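Long-range contacts in protein kinase domain-containing protein (PDB 6Z3U), which probably phosphorylates serine and threonine residues of proteins with ATP, as the CDK7-type cyclin-dependent kinase of the CAK complex: residues G193-K198 against K388-E393; G353-D358 against L378-W383; E265-A270 against E303-I308; R259-P264 against G283-E288. All coordinates share one frame; numbering follows the deposited sequence.

Interaction 1: residues G193-K198 against K388-E393; sequences GAADIK and KPTRKE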
loop_
_atom_site.group_PDB
_atom_site.type_symbol
_atom_site.label_atom_id
_atom_site.label_comp_id
_atom_site.label_asym_id
_atom_site.label_seq_id
_atom_site.Cartn_x
_atom_site.Cartn_y
_atom_site.Cartn_z
ATOM N N GLY B 193 -21.667 29.198 -0.173
ATOM C CA GLY B 193 -22.033 29.556 1.183
ATOM C C GLY B 193 -21.734 28.473 2.197
ATOM O O GLY B 193 -21.037 27.504 1.890
ATOM N N ALA B 194 -22.261 28.628 3.415
ATOM C CA ALA B 194 -21.946 27.683 4.481
ATOM C C ALA B 194 -22.463 26.287 4.164
ATOM O O ALA B 194 -21.790 25.290 4.449
ATOM C CB ALA B 194 -22.526 28.174 5.806
ATOM N N ALA B 195 -23.661 26.189 3.589
ATOM C CA ALA B 195 -24.211 24.873 3.280
ATOM C C ALA B 195 -23.357 24.142 2.255
ATOM O O ALA B 195 -23.290 22.909 2.271
ATOM C CB ALA B 195 -25.648 25.006 2.779
ATOM N N ASP B 196 -22.698 24.878 1.358
ATOM C CA ASP B 196 -21.797 24.244 0.401
ATOM C C ASP B 196 -20.507 23.796 1.075
ATOM O O ASP B 196 -19.980 22.720 0.769
ATOM C CB ASP B 196 -21.504 25.205 -0.747
ATOM C CG ASP B 196 -22.758 25.619 -1.483
ATOM O OD1 ASP B 196 -23.613 24.741 -1.723
ATOM O OD2 ASP B 196 -22.897 26.818 -1.809
ATOM N N ILE B 197 -19.979 24.611 1.988
ATOM C CA ILE B 197 -18.806 24.198 2.750
ATOM C C ILE B 197 -19.095 22.897 3.485
ATOM O O ILE B 197 -18.271 21.974 3.496
ATOM C CB ILE B 197 -18.379 25.319 3.716
ATOM C CG1 ILE B 197 -17.999 26.574 2.924
ATOM C CG2 ILE B 197 -17.222 24.857 4.598
ATOM C CD1 ILE B 197 -17.637 27.765 3.790
ATOM N N LYS B 198 -20.269 22.803 4.114
ATOM C CA LYS B 198 -20.627 21.594 4.847
ATOM C C LYS B 198 -20.704 20.388 3.918
ATOM O O LYS B 198 -20.357 19.268 4.311
ATOM C CB LYS B 198 -21.956 21.799 5.576
ATOM C CG LYS B 198 -22.378 20.615 6.432
ATOM C CD LYS B 198 -23.688 20.869 7.171
ATOM C CE LYS B 198 -23.530 21.905 8.272
ATOM N NZ LYS B 198 -24.779 22.071 9.067
ATOM N N LYS B 388 -28.828 22.159 6.482
ATOM C CA LYS B 388 -28.382 20.889 5.930
ATOM C C LYS B 388 -27.434 21.138 4.757
ATOM O O LYS B 388 -27.515 22.172 4.089
ATOM C CB LYS B 388 -29.578 20.049 5.488
ATOM C CG LYS B 388 -30.461 19.605 6.650
ATOM C CD LYS B 388 -31.661 18.790 6.193
ATOM C CE LYS B 388 -32.497 18.334 7.386
ATOM N NZ LYS B 388 -33.701 17.547 6.986
ATOM N N PRO B 389 -26.519 20.210 4.490
ATOM C CA PRO B 389 -25.548 20.430 3.415
ATOM C C PRO B 389 -26.200 20.427 2.046
ATOM O O PRO B 389 -27.244 19.810 1.823
ATOM C CB PRO B 389 -24.574 19.257 3.566
ATOM C CG PRO B 389 -25.363 18.197 4.262
ATOM C CD PRO B 389 -26.309 18.923 5.175
ATOM N N THR B 390 -25.554 21.127 1.118
ATOM C CA THR B 390 -26.065 21.238 -0.236
ATOM C C THR B 390 -25.942 19.905 -0.964
ATOM O O THR B 390 -24.992 19.143 -0.758
ATOM C CB THR B 390 -25.303 22.315 -1.008
ATOM O OG1 THR B 390 -25.317 23.540 -0.266
ATOM C CG2 THR B 390 -25.941 22.546 -2.370
ATOM N N ARG B 391 -26.918 19.629 -1.821
ATOM C CA ARG B 391 -26.859 18.445 -2.665
ATOM C C ARG B 391 -25.793 18.629 -3.737
ATOM O O ARG B 391 -25.672 19.702 -4.336
ATOM C CB ARG B 391 -28.223 18.181 -3.299
ATOM C CG ARG B 391 -28.351 16.821 -3.971
ATOM C CD ARG B 391 -29.792 16.547 -4.390
ATOM N NE ARG B 391 -30.313 17.575 -5.290
ATOM C CZ ARG B 391 -30.428 17.446 -6.611
ATOM N NH1 ARG B 391 -30.062 16.324 -7.218
ATOM N NH2 ARG B 391 -30.917 18.448 -7.327
ATOM N N LYS B 392 -25.016 17.571 -3.976
ATOM C CA LYS B 392 -23.884 17.683 -4.890
ATOM C C LYS B 392 -24.310 18.186 -6.262
ATOM O O LYS B 392 -23.536 18.873 -6.938
ATOM C CB LYS B 392 -23.179 16.332 -5.018
ATOM C CG LYS B 392 -24.114 15.161 -5.277
ATOM C CD LYS B 392 -23.364 13.971 -5.856
ATOM C CE LYS B 392 -24.204 12.712 -5.807
ATOM N NZ LYS B 392 -23.371 11.496 -5.972
ATOM N N GLU B 393 -25.532 17.869 -6.688
ATOM C CA GLU B 393 -26.009 18.356 -7.975
ATOM C C GLU B 393 -26.212 19.865 -7.979
ATOM O O GLU B 393 -26.226 20.473 -9.055
ATOM C CB GLU B 393 -27.320 17.661 -8.347
ATOM C CG GLU B 393 -27.155 16.279 -8.970
ATOM C CD GLU B 393 -26.688 15.231 -7.975
ATOM O OE1 GLU B 393 -25.869 14.367 -8.358
ATOM O OE2 GLU B 393 -27.136 15.274 -6.808
#

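Interaction 2: residues G353-D358 against L378-W383; sequences GSEGVD and LEHRWW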
loop_
_atom_site.group_PDB
_atom_site.type_symbol
_atom_site.label_atom_id
_atom_site.label_comp_id
_atom_site.label_asym_id
_atom_site.label_seq_id
_atom_site.Cartn_x
_atom_site.Cartn_y
_atom_site.Cartn_z
ATOM N N GLY B 353 -21.018 28.886 11.954
ATOM C CA GLY B 353 -21.764 28.800 13.192
ATOM C C GLY B 353 -20.968 28.185 14.321
ATOM O O GLY B 353 -19.835 27.722 14.166
ATOM N N SER B 354 -21.596 28.176 15.498
ATOM C CA SER B 354 -20.917 27.677 16.689
ATOM C C SER B 354 -20.488 26.228 16.503
ATOM O O SER B 354 -19.328 25.875 16.744
ATOM C CB SER B 354 -21.827 27.820 17.909
ATOM O OG SER B 354 -23.097 27.238 17.670
ATOM N N GLU B 355 -21.409 25.374 16.051
ATOM C CA GLU B 355 -21.079 23.962 15.893
ATOM C C GLU B 355 -20.005 23.757 14.835
ATOM O O GLU B 355 -19.177 22.846 14.957
ATOM C CB GLU B 355 -22.335 23.165 15.545
ATOM C CG GLU B 355 -23.315 23.021 16.705
ATOM C CD GLU B 355 -22.802 22.116 17.810
ATOM O OE1 GLU B 355 -23.379 22.152 18.919
ATOM O OE2 GLU B 355 -21.819 21.382 17.575
ATOM N N GLY B 356 -20.003 24.580 13.787
ATOM C CA GLY B 356 -18.953 24.474 12.791
ATOM C C GLY B 356 -17.600 24.874 13.345
ATOM O O GLY B 356 -16.602 24.181 13.134
ATOM N N VAL B 357 -17.552 25.983 14.086
ATOM C CA VAL B 357 -16.293 26.406 14.687
ATOM C C VAL B 357 -15.872 25.433 15.779
ATOM O O VAL B 357 -14.678 25.298 16.074
ATOM C CB VAL B 357 -16.418 27.846 15.215
ATOM C CG1 VAL B 357 -15.224 28.203 16.089
ATOM C CG2 VAL B 357 -16.544 28.817 14.049
ATOM N N ASP B 358 -16.829 24.732 16.388
ATOM C CA ASP B 358 -16.476 23.676 17.330
ATOM C C ASP B 358 -15.661 22.597 16.633
ATOM O O ASP B 358 -14.618 22.166 17.134
ATOM C CB ASP B 358 -17.745 23.088 17.949
ATOM C CG ASP B 358 -17.452 22.041 19.007
ATOM O OD1 ASP B 358 -16.944 22.411 20.083
ATOM O OD2 ASP B 358 -17.740 20.849 18.770
ATOM N N LEU B 378 -16.911 12.489 11.815
ATOM C CA LEU B 378 -18.136 12.183 11.086
ATOM C C LEU B 378 -19.366 12.143 11.983
ATOM O O LEU B 378 -20.480 12.340 11.489
ATOM C CB LEU B 378 -17.995 10.847 10.355
ATOM C CG LEU B 378 -17.066 10.848 9.141
ATOM C CD1 LEU B 378 -16.878 9.434 8.621
ATOM C CD2 LEU B 378 -17.609 11.754 8.037
ATOM N N GLU B 379 -19.197 11.887 13.276
ATOM C CA GLU B 379 -20.319 11.849 14.204
ATOM C C GLU B 379 -20.570 13.186 14.892
ATOM O O GLU B 379 -21.455 13.269 15.751
ATOM C CB GLU B 379 -20.085 10.752 15.247
ATOM C CG GLU B 379 -19.602 9.437 14.635
ATOM C CD GLU B 379 -19.956 8.221 15.472
ATOM O OE1 GLU B 379 -20.981 8.261 16.184
ATOM O OE2 GLU B 379 -19.207 7.222 15.416
ATOM N N HIS B 380 -19.830 14.232 14.529
ATOM C CA HIS B 380 -20.011 15.541 15.140
ATOM C C HIS B 380 -21.396 16.101 14.822
ATOM O O HIS B 380 -22.069 15.678 13.878
ATOM C CB HIS B 380 -18.922 16.499 14.656
ATOM C CG HIS B 380 -18.762 17.715 15.514
ATOM N ND1 HIS B 380 -18.964 18.991 15.037
ATOM C CD2 HIS B 380 -18.434 17.847 16.819
ATOM C CE1 HIS B 380 -18.758 19.860 16.011
ATOM N NE2 HIS B 380 -18.436 19.192 17.103
ATOM N N ARG B 381 -21.828 17.068 15.642
ATOM C CA ARG B 381 -23.154 17.650 15.475
ATOM C C ARG B 381 -23.249 18.591 14.281
ATOM O O ARG B 381 -24.359 18.850 13.803
ATOM C CB ARG B 381 -23.569 18.426 16.730
ATOM C CG ARG B 381 -23.917 17.572 17.939
ATOM C CD ARG B 381 -24.992 18.252 18.785
ATOM N NE ARG B 381 -25.023 17.755 20.159
ATOM C CZ ARG B 381 -25.647 16.643 20.549
ATOM N NH1 ARG B 381 -25.620 16.278 21.824
ATOM N NH2 ARG B 381 -26.299 15.895 19.669
ATOM N N TRP B 382 -22.120 19.112 13.792
ATOM C CA TRP B 382 -22.172 20.112 12.729
ATOM C C TRP B 382 -22.936 19.598 11.515
ATOM O O TRP B 382 -23.632 20.365 10.839
ATOM C CB TRP B 382 -20.759 20.523 12.324
ATOM C CG TRP B 382 -20.729 21.647 11.340
ATOM C CD1 TRP B 382 -21.477 22.786 11.377
ATOM C CD2 TRP B 382 -19.926 21.731 10.156
ATOM N NE1 TRP B 382 -21.180 23.582 10.297
ATOM C CE2 TRP B 382 -20.232 22.955 9.532
ATOM C CE3 TRP B 382 -18.975 20.891 9.567
ATOM C CZ2 TRP B 382 -19.623 23.361 8.349
ATOM C CZ3 TRP B 382 -18.371 21.296 8.392
ATOM C CH2 TRP B 382 -18.700 22.520 7.795
ATOM N N TRP B 383 -22.804 18.306 11.210
ATOM C CA TRP B 383 -23.430 17.775 10.004
ATOM C C TRP B 383 -24.947 17.748 10.134
ATOM O O TRP B 383 -25.662 18.073 9.179
ATOM C CB TRP B 383 -22.900 16.373 9.706
ATOM C CG TRP B 383 -21.411 16.272 9.740
ATOM C CD1 TRP B 383 -20.660 15.588 10.648
ATOM C CD2 TRP B 383 -20.488 16.886 8.835
ATOM N NE1 TRP B 383 -19.327 15.731 10.361
ATOM C CE2 TRP B 383 -19.194 16.525 9.252
ATOM C CE3 TRP B 383 -20.630 17.704 7.711
ATOM C CZ2 TRP B 383 -18.051 16.952 8.587
ATOM C CZ3 TRP B 383 -19.494 18.128 7.053
ATOM C CH2 TRP B 383 -18.220 17.751 7.493
#

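Interaction 3: residues E265-A270 against E303-I308; sequences ELLFGA and EQITLI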
loop_
_atom_site.group_PDB
_atom_site.type_symbol
_atom_site.label_atom_id
_atom_site.label_comp_id
_atom_site.label_asym_id
_atom_site.label_seq_id
_atom_site.Cartn_x
_atom_site.Cartn_y
_atom_site.Cartn_z
ATOM N N GLU B 265 3.462 18.844 14.997
ATOM C CA GLU B 265 4.327 17.724 15.350
ATOM C C GLU B 265 5.262 17.363 14.201
ATOM O O GLU B 265 6.398 16.938 14.438
ATOM C CB GLU B 265 3.485 16.516 15.775
ATOM C CG GLU B 265 2.593 15.909 14.695
ATOM C CD GLU B 265 1.155 16.397 14.765
ATOM O OE1 GLU B 265 0.928 17.544 15.207
ATOM O OE2 GLU B 265 0.248 15.626 14.382
ATOM N N LEU B 266 4.815 17.541 12.956
ATOM C CA LEU B 266 5.690 17.295 11.815
ATOM C C LEU B 266 6.670 18.445 11.618
ATOM O O LEU B 266 7.830 18.221 11.257
ATOM C CB LEU B 266 4.860 17.073 10.551
ATOM C CG LEU B 266 4.648 15.616 10.127
ATOM C CD1 LEU B 266 4.250 14.739 11.304
ATOM C CD2 LEU B 266 3.600 15.526 9.027
ATOM N N LEU B 267 6.224 19.681 11.864
ATOM C CA LEU B 267 7.145 20.811 11.837
ATOM C C LEU B 267 8.272 20.619 12.841
ATOM O O LEU B 267 9.396 21.080 12.612
ATOM C CB LEU B 267 6.393 22.112 12.132
ATOM C CG LEU B 267 5.482 22.658 11.028
ATOM C CD1 LEU B 267 4.467 23.622 11.601
ATOM C CD2 LEU B 267 6.297 23.341 9.942
ATOM N N PHE B 268 7.998 19.930 13.944
ATOM C CA PHE B 268 8.996 19.654 14.965
ATOM C C PHE B 268 9.786 18.378 14.689
ATOM O O PHE B 268 10.547 17.937 15.555
ATOM C CB PHE B 268 8.321 19.568 16.336
ATOM C CG PHE B 268 7.642 20.847 16.763
ATOM C CD1 PHE B 268 8.110 22.080 16.333
ATOM C CD2 PHE B 268 6.531 20.811 17.588
ATOM C CE1 PHE B 268 7.487 23.249 16.727
ATOM C CE2 PHE B 268 5.906 21.978 17.982
ATOM C CZ PHE B 268 6.384 23.196 17.550
ATOM N N GLY B 269 9.633 17.786 13.508
ATOM C CA GLY B 269 10.440 16.637 13.143
ATOM C C GLY B 269 9.994 15.325 13.740
ATOM O O GLY B 269 10.812 14.406 13.867
ATOM N N ALA B 270 8.719 15.196 14.095
ATOM C CA ALA B 270 8.233 13.970 14.713
ATOM C C ALA B 270 8.384 12.790 13.761
ATOM O O ALA B 270 8.109 12.895 12.563
ATOM C CB ALA B 270 6.770 14.124 15.128
ATOM N N GLU B 303 8.473 30.429 9.830
ATOM C CA GLU B 303 7.261 31.221 9.656
ATOM C C GLU B 303 6.022 30.386 9.957
ATOM O O GLU B 303 5.088 30.865 10.609
ATOM C CB GLU B 303 7.188 31.786 8.237
ATOM C CG GLU B 303 8.205 32.880 7.939
ATOM C CD GLU B 303 7.957 33.567 6.605
ATOM O OE1 GLU B 303 6.780 33.838 6.278
ATOM O OE2 GLU B 303 8.940 33.835 5.881
ATOM N N GLN B 304 6.000 29.134 9.498
ATOM C CA GLN B 304 4.858 28.274 9.792
ATOM C C GLN B 304 4.729 28.038 11.291
ATOM O O GLN B 304 3.622 28.084 11.841
ATOM C CB GLN B 304 4.994 26.945 9.052
ATOM C CG GLN B 304 3.703 26.152 8.979
ATOM C CD GLN B 304 2.634 26.852 8.165
ATOM O OE1 GLN B 304 2.929 27.720 7.344
ATOM N NE2 GLN B 304 1.380 26.480 8.397
ATOM N N ILE B 305 5.854 27.813 11.972
ATOM C CA ILE B 305 5.820 27.640 13.422
ATOM C C ILE B 305 5.326 28.916 14.090
ATOM O O ILE B 305 4.456 28.884 14.968
ATOM C CB ILE B 305 7.208 27.230 13.947
ATOM C CG1 ILE B 305 7.555 25.812 13.482
ATOM C CG2 ILE B 305 7.247 27.332 15.468
ATOM C CD1 ILE B 305 8.980 25.411 13.757
ATOM N N THR B 306 5.874 30.062 13.681
ATOM C CA THR B 306 5.450 31.330 14.264
ATOM C C THR B 306 3.974 31.587 13.994
ATOM O O THR B 306 3.248 32.070 14.871
ATOM C CB THR B 306 6.301 32.472 13.710
ATOM O OG1 THR B 306 7.683 32.225 13.994
ATOM C CG2 THR B 306 5.894 33.796 14.331
ATOM N N LEU B 307 3.507 31.256 12.789
ATOM C CA LEU B 307 2.109 31.494 12.451
ATOM C C LEU B 307 1.185 30.655 13.323
ATOM O O LEU B 307 0.170 31.153 13.821
ATOM C CB LEU B 307 1.868 31.199 10.972
ATOM C CG LEU B 307 2.331 32.270 9.981
ATOM C CD1 LEU B 307 2.142 31.786 8.548
ATOM C CD2 LEU B 307 1.591 33.576 10.202
ATOM N N ILE B 308 1.520 29.380 13.526
ATOM C CA ILE B 308 0.692 28.539 14.384
ATOM C C ILE B 308 0.684 29.092 15.803
ATOM O O ILE B 308 -0.357 29.117 16.470
ATOM C CB ILE B 308 1.175 27.079 14.337
ATOM C CG1 ILE B 308 0.977 26.513 12.930
ATOM C CG2 ILE B 308 0.423 26.240 15.360
ATOM C CD1 ILE B 308 1.582 25.144 12.719
#

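Interaction 4: residues R259-P264 against G283-E288; sequences RWYRPP and GMVFAE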
loop_
_atom_site.group_PDB
_atom_site.type_symbol
_atom_site.label_atom_id
_atom_site.label_comp_id
_atom_site.label_asym_id
_atom_site.label_seq_id
_atom_site.Cartn_x
_atom_site.Cartn_y
_atom_site.Cartn_z
ATOM N N ARG B 259 3.687 22.773 3.412
ATOM C CA ARG B 259 3.970 23.537 4.624
ATOM C C ARG B 259 2.703 24.135 5.224
ATOM O O ARG B 259 2.408 23.934 6.407
ATOM C CB ARG B 259 4.979 24.648 4.319
ATOM C CG ARG B 259 5.484 25.364 5.564
ATOM C CD ARG B 259 6.405 26.530 5.232
ATOM N NE ARG B 259 7.512 26.143 4.360
ATOM C CZ ARG B 259 7.595 26.431 3.063
ATOM N NH1 ARG B 259 8.649 26.025 2.370
ATOM N NH2 ARG B 259 6.641 27.126 2.455
ATOM N N TRP B 260 1.935 24.868 4.416
ATOM C CA TRP B 260 0.776 25.589 4.932
ATOM C C TRP B 260 -0.213 24.677 5.645
ATOM O O TRP B 260 -1.029 25.168 6.434
ATOM C CB TRP B 260 0.071 26.321 3.791
ATOM C CG TRP B 260 0.935 27.329 3.095
ATOM C CD1 TRP B 260 2.198 27.711 3.446
ATOM C CD2 TRP B 260 0.603 28.077 1.918
ATOM N NE1 TRP B 260 2.669 28.656 2.567
ATOM C CE2 TRP B 260 1.710 28.896 1.618
ATOM C CE3 TRP B 260 -0.521 28.135 1.091
ATOM C CZ2 TRP B 260 1.725 29.759 0.527
ATOM C CZ3 TRP B 260 -0.504 28.994 0.008
ATOM C CH2 TRP B 260 0.611 29.795 -0.263
ATOM N N TYR B 261 -0.174 23.373 5.375
ATOM C CA TYR B 261 -1.091 22.417 5.979
ATOM C C TYR B 261 -0.373 21.423 6.885
ATOM O O TYR B 261 -0.995 20.460 7.348
ATOM C CB TYR B 261 -1.863 21.677 4.884
ATOM C CG TYR B 261 -2.440 22.609 3.840
ATOM C CD1 TYR B 261 -1.673 23.027 2.760
ATOM C CD2 TYR B 261 -3.738 23.087 3.946
ATOM C CE1 TYR B 261 -2.185 23.884 1.811
ATOM C CE2 TYR B 261 -4.260 23.949 2.997
ATOM C CZ TYR B 261 -3.476 24.342 1.933
ATOM O OH TYR B 261 -3.979 25.195 0.984
ATOM N N ARG B 262 0.918 21.643 7.159
ATOM C CA ARG B 262 1.710 20.710 7.956
ATOM C C ARG B 262 1.377 20.881 9.434
ATOM O O ARG B 262 1.357 22.013 9.929
ATOM C CB ARG B 262 3.202 20.959 7.752
ATOM C CG ARG B 262 4.088 19.769 8.087
ATOM C CD ARG B 262 5.563 20.156 8.122
ATOM N NE ARG B 262 5.998 20.930 6.963
ATOM C CZ ARG B 262 6.276 20.424 5.767
ATOM N NH1 ARG B 262 6.165 19.123 5.546
ATOM N NH2 ARG B 262 6.667 21.229 4.788
ATOM N N PRO B 263 1.120 19.803 10.169
ATOM C CA PRO B 263 0.807 19.945 11.595
ATOM C C PRO B 263 2.049 20.300 12.389
ATOM O O PRO B 263 3.178 20.123 11.906
ATOM C CB PRO B 263 0.273 18.557 11.981
ATOM C CG PRO B 263 0.927 17.632 11.024
ATOM C CD PRO B 263 1.073 18.395 9.734
ATOM N N PRO B 264 1.886 20.795 13.620
ATOM C CA PRO B 264 3.073 21.191 14.399
ATOM C C PRO B 264 4.002 20.033 14.721
ATOM O O PRO B 264 5.226 20.217 14.733
ATOM C CB PRO B 264 2.466 21.817 15.664
ATOM C CG PRO B 264 1.066 21.291 15.735
ATOM C CD PRO B 264 0.628 21.110 14.317
ATOM N N GLY B 283 -8.304 20.464 8.891
ATOM C CA GLY B 283 -8.633 21.689 9.596
ATOM C C GLY B 283 -8.209 22.929 8.835
ATOM O O GLY B 283 -8.907 23.944 8.844
ATOM N N MET B 284 -7.056 22.865 8.164
ATOM C CA MET B 284 -6.599 24.007 7.377
ATOM C C MET B 284 -7.410 24.171 6.098
ATOM O O MET B 284 -7.644 25.304 5.659
ATOM C CB MET B 284 -5.112 23.860 7.056
ATOM C CG MET B 284 -4.214 24.023 8.273
ATOM S SD MET B 284 -4.369 25.666 9.001
ATOM C CE MET B 284 -3.882 25.348 10.692
ATOM N N VAL B 285 -7.839 23.066 5.485
ATOM C CA VAL B 285 -8.739 23.162 4.340
ATOM C C VAL B 285 -10.093 23.701 4.781
ATOM O O VAL B 285 -10.702 24.532 4.097
ATOM C CB VAL B 285 -8.870 21.795 3.647
ATOM C CG1 VAL B 285 -9.984 21.825 2.620
ATOM C CG2 VAL B 285 -7.556 21.405 2.992
ATOM N N PHE B 286 -10.583 23.244 5.933
ATOM C CA PHE B 286 -11.819 23.791 6.481
ATOM C C PHE B 286 -11.687 25.293 6.692
ATOM O O PHE B 286 -12.534 26.074 6.243
ATOM C CB PHE B 286 -12.151 23.083 7.795
ATOM C CG PHE B 286 -13.549 23.326 8.300
ATOM C CD1 PHE B 286 -14.458 24.081 7.581
ATOM C CD2 PHE B 286 -13.943 22.801 9.520
ATOM C CE1 PHE B 286 -15.734 24.300 8.063
ATOM C CE2 PHE B 286 -15.218 23.016 10.007
ATOM C CZ PHE B 286 -16.113 23.768 9.278
ATOM N N ALA B 287 -10.612 25.717 7.357
ATOM C CA ALA B 287 -10.418 27.140 7.611
ATOM C C ALA B 287 -10.258 27.912 6.312
ATOM O O ALA B 287 -10.790 29.018 6.171
ATOM C CB ALA B 287 -9.203 27.354 8.513
ATOM N N GLU B 288 -9.513 27.354 5.356
ATOM C CA GLU B 288 -9.323 28.037 4.080
ATOM C C GLU B 288 -10.635 28.207 3.328
ATOM O O GLU B 288 -10.821 29.204 2.620
ATOM C CB GLU B 288 -8.322 27.270 3.219
ATOM C CG GLU B 288 -8.086 27.892 1.862
ATOM C CD GLU B 288 -6.824 27.373 1.214
ATOM O OE1 GLU B 288 -6.606 27.660 0.017
ATOM O OE2 GLU B 288 -6.047 26.678 1.908
#

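Interaction 1: residues G193-K198 against K388-E393
Thr390 docks on the first turn of helix 194-213 through both its backbone and its side chain. Its N donates to Ala195 O at 3.1 Å. Its OG1 donates to Asp196 OD1 at 2.5 Å, from above the plane of the carboxylate. OG1 lies beside its own backbone N (chi1 -53°), which lets the hydroxyl and the N-H serve successive residues of the helix; OG1 also lies 3.4 Å from Ala195 CB. The other carboxylate oxygen, Asp196 OD2, takes the N-H of Gly193 at 3.1 Å. Gly193 stands at the N-cap position, so this bond ties the start of the helix to the same carboxylate. The helix is helix E of the kinase C-lobe, and residues 388-393 belong to the C-terminal tail that runs across its start. Next to the threonine, Pro389 lies against the aliphatic part of Lys198: its CD is 3.8 Å from Lys198 CD, and its CB 3.9 Å from Lys198 CG. A bend at chi3 (-70°) turns the end of the lysine away from the proline, and NZ is held by the carbonyl oxygens of Trp382 and Pro387, with a cation-pi contact to the Trp382 ring.

Interaction 2: residues G353-D358 against L378-W383
Asp358 OD2 is shared by two donors, the His380 ring across the contact and Arg362 NE one turn further along its own helix. His380 NE2 donates to it at a modelled 2.5 Å, a length too short to be trusted in detail at this resolution. The carboxylate and imidazole planes lie only 14° apart. OD1 of the same aspartate pairs with Lys342, and the two cations would probably favour a charged carboxylate. A second oxygen reaches the imidazole edge: Glu355 O lies in the ring plane, 3.2 Å from His380 CE1. The Glu355 side chain folds at chi2 (-70°) and brings OE2 to 3.5 Å from Arg381 CB, so it touches the base of that arginine and not its guanidinium. Helix 353-363 is helix H of the kinase C-lobe, and residues 378-383 link helix 374-378 to the short helix 381-384, near the C-terminal end of the lobe. The nearest CA atoms, those of Glu355 and Trp382, are 5.1 Å apart. Next to them, with no side chain in the way, Gly356 CA sits over one face of the Trp382 indole in a CH-pi contact, 3.5 Å from the centroid of the five-membered ring. Trp382 NE1 makes a weak hydrogen bond to Val352 O. His380 and Trp382 both pack on Leu359, the residue that follows Asp358.

Interaction 3: residues E265-A270 against E303-I308
Leu267 reaches across to helix 301-311 and touches three of its residues. Its CD1 meets Ile308 CD1 tip to tip at 3.4 Å and lies 3.7 Å from Gln304 CG; the leucine and glutamine side chains cross at about a right angle. Nearer the backbone, Leu267 CB is 4.1 Å from Ile305 CG1. Beside it, the Phe268 ring turns its edge to the same isoleucine: Ile305 CD1 lies close to the ring plane, 4.0 Å from CE1 of Phe268. Ile305 CG1 stands beside its own backbone N (chi1 -69°); from there CG1 touches both Leu267 CB and Phe268 CE1, and CD1 goes on to the edge of the phenylalanine ring.

Gln304 offers only its methylenes here. Bent at chi2 (65°), it carries its amide away, where OE1 accepts from Gly298 N and NE2 donates to Leu296 O. Phe268 is set by the end of its helix, a Schellman motif in which Ala270 N bonds to Glu265 O and Gly269 N to Leu266 O. Gly269, with positive phi, is the C-prime residue; the phenylalanine ring also meets that of Trp329. Glu265 is the glutamate of the APE-type motif (Pro-Pro-Glu here) that closes the kinase activation segment, and it makes the family's salt bridge to Arg371. The short helix 264-267 packs against both helix 301-311 (helix G) and helix 276-291 (helix F), whose Val277 touches Glu265 and Leu266 and whose Trp280 touches Ile308.

Interaction 4: residues R259-P264 against G283-E288
The short 3-10 turn at 259-261 approaches the middle of helix 276-291, with Tyr261 CA 5.9 Å from Met284 CA. From there the Tyr261 side chain runs along the helix surface to Glu288, one turn beyond Met284. Its OH donates to Glu288 OE2 at 2.7 Å; the carboxylate oxygen accepts on its syn lone pair. Ring and carboxylate lie nearly in one plane, 17° apart, although the two side chains cross at about a right angle. Glu288 reaches this position with CG anti to its backbone N (chi1 179°) and the rest of the chain extended. The turn belongs to the P+1 part of the kinase activation segment, just ahead of helix 264-267, and its partner is helix F, the largely hydrophobic central helix of the C-lobe. Met284 CB lies 3.5 Å from Tyr261 CD2, and further out on the ring Val285 CG2 is 4.2 Å from CE2. Met284 CG comes to 3.9 Å from the carbonyl oxygen of Trp260, and its thioether then leads away from the turn. Ser281 OG bonds to the backbone oxygen of Tyr261. The Tyr261 side chain also touches Pro223 and is about 6 Å from that of Asp220, the predicted proton acceptor.

Along the chain, interaction 1 opens first, at 193-198, and closes last, at 388-393; the loop it forms encloses the other three. Inside it, interaction 4 opens at 259-264 and interaction 3 at 265-270; interaction 4 then closes at 283-288 and interaction 3 at 303-308. These two therefore cross, and they tie the end of the activation segment to helices 276-291 and 301-311. Interaction 2, at 353-358 and 378-383, follows both in series and joins the last helices of the C-lobe. Phe286 packs against Ile197, Gly356 and Trp382, linking interactions 1, 2 and 4, while interaction 3 stays about 15 Å from interaction 2 at the nearest atoms.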